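Local coordinates for protein putative amidohydrolase/peptidase (Burkholderia cenocepacia, PDB 4WJB) that probably hydrolyses carbon-nitrogen bonds other than peptide bonds, as a zinc-dependent member of the peptidase M20 family, at residues A[213-218]-A[361-366]. Numbering follows the deposited sequence.
Sequences AGKTIG and SHMDIV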
# COMPACT_ATOMS: atom_id res chain seq x y z
N ALA A 213 25.91 6.15 20.14
CA ALA A 213 26.49 5.46 21.28
C ALA A 213 27.69 6.24 21.81
O ALA A 213 28.18 5.97 22.91
CB ALA A 213 26.89 4.05 20.91
N GLY A 214 28.16 7.21 21.03
CA GLY A 214 29.30 8.02 21.42
C GLY A 214 30.60 7.25 21.33
O GLY A 214 31.53 7.48 22.11
N LYS A 215 30.65 6.32 20.38
CA LYS A 215 31.84 5.51 20.16
C LYS A 215 32.49 5.90 18.84
O LYS A 215 31.81 6.06 17.83
CB LYS A 215 31.50 4.02 20.17
CG LYS A 215 30.92 3.51 21.48
CD LYS A 215 31.84 3.85 22.64
CE LYS A 215 31.32 3.29 23.95
NZ LYS A 215 31.32 1.80 23.95
N THR A 216 33.81 6.05 18.87
CA THR A 216 34.54 6.52 17.70
C THR A 216 34.81 5.40 16.70
O THR A 216 34.74 5.60 15.49
CB THR A 216 35.86 7.18 18.12
OG1 THR A 216 35.59 8.29 18.98
CG2 THR A 216 36.64 7.66 16.92
N ILE A 217 35.13 4.21 17.21
CA ILE A 217 35.54 3.11 16.34
C ILE A 217 34.57 1.93 16.37
O ILE A 217 34.27 1.40 17.43
CB ILE A 217 36.94 2.59 16.72
CG1 ILE A 217 37.99 3.69 16.53
CG2 ILE A 217 37.27 1.34 15.92
CD1 ILE A 217 38.06 4.26 15.12
N GLY A 218 34.10 1.53 15.20
CA GLY A 218 33.29 0.33 15.10
C GLY A 218 34.13 -0.87 14.70
O GLY A 218 34.69 -0.91 13.60
N SER A 361 37.58 5.25 21.97
CA SER A 361 36.31 4.61 22.30
C SER A 361 35.91 3.70 21.14
O SER A 361 36.10 4.04 19.98
CB SER A 361 35.22 5.66 22.56
OG SER A 361 34.97 6.43 21.40
N HIS A 362 35.37 2.53 21.47
CA HIS A 362 35.05 1.54 20.45
C HIS A 362 33.93 0.60 20.88
O HIS A 362 33.63 0.47 22.06
CB HIS A 362 36.30 0.74 20.10
CG HIS A 362 36.85 -0.05 21.25
ND1 HIS A 362 36.51 -1.37 21.47
CD2 HIS A 362 37.70 0.30 22.24
CE1 HIS A 362 37.14 -1.80 22.55
NE2 HIS A 362 37.86 -0.81 23.04
N MET A 363 33.32 -0.06 19.90
CA MET A 363 32.32 -1.08 20.16
C MET A 363 32.23 -2.03 18.97
O MET A 363 32.55 -1.65 17.85
CB MET A 363 30.95 -0.45 20.44
CG MET A 363 30.42 0.40 19.30
SD MET A 363 28.77 1.07 19.60
CE MET A 363 27.75 -0.40 19.43
N ASP A 364 31.79 -3.26 19.23
CA ASP A 364 31.51 -4.20 18.15
C ASP A 364 30.27 -3.75 17.37
O ASP A 364 29.31 -3.22 17.94
CB ASP A 364 31.30 -5.61 18.70
CG ASP A 364 32.60 -6.27 19.14
OD1 ASP A 364 33.64 -5.58 19.25
OD2 ASP A 364 32.59 -7.49 19.39
N ILE A 365 30.29 -3.97 16.07
CA ILE A 365 29.17 -3.54 15.24
C ILE A 365 29.05 -4.46 14.02
O ILE A 365 30.05 -5.00 13.54
CB ILE A 365 29.34 -2.06 14.81
CG1 ILE A 365 28.05 -1.51 14.21
CG2 ILE A 365 30.53 -1.89 13.86
CD1 ILE A 365 28.09 -0.00 13.96
N VAL A 366 27.83 -4.64 13.54
CA VAL A 366 27.59 -5.44 12.35
C VAL A 366 27.32 -4.51 11.16
O VAL A 366 26.52 -3.58 11.28
CB VAL A 366 26.40 -6.41 12.55
CG1 VAL A 366 26.07 -7.14 11.25
CG2 VAL A 366 26.71 -7.40 13.67
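Lys215 lays its aliphatic chain across the side chain of Met363 at about a right angle, CG of the lysine 3.8 Å from SD of the methionine. Ala213 CB touches the same sulfur, while Ile209 and Leu210 of the preceding helix also pack on Met363 and Ile365. A bend at chi2 (-54°) turns the lysine chain past Ser361 CB, and NZ reaches His362 O at 3.3 Å, standing above the carbonyl plane, 46° out of it. A chi1 of 63° sets Ser361 OG between the serine's own N and carbonyl carbon, where it accepts Thr216 N at 2.8 Å and Thr216 OG1 at 3.1 Å. From there a short parallel ladder begins. Ile217 N bonds to Ser361 O (2.9 Å), and Met363 N meets Ile217 O at 3.0 Å, almost in line with that carbonyl. Gly218 follows, its CA 3.8 Å from Ile365 CG2. On the face bearing Ile217 and His362, helix 345-357 packs against both side chains. The contact thus joins the Schellman-capped end of helix 209-213, with Gly214 at C-prime, to the start of two parallel strands. Two Thr216 donors converge on one serine oxygen, which probably helps hold the turn into strand 217-234, while the sulfur side rests on apolar packing.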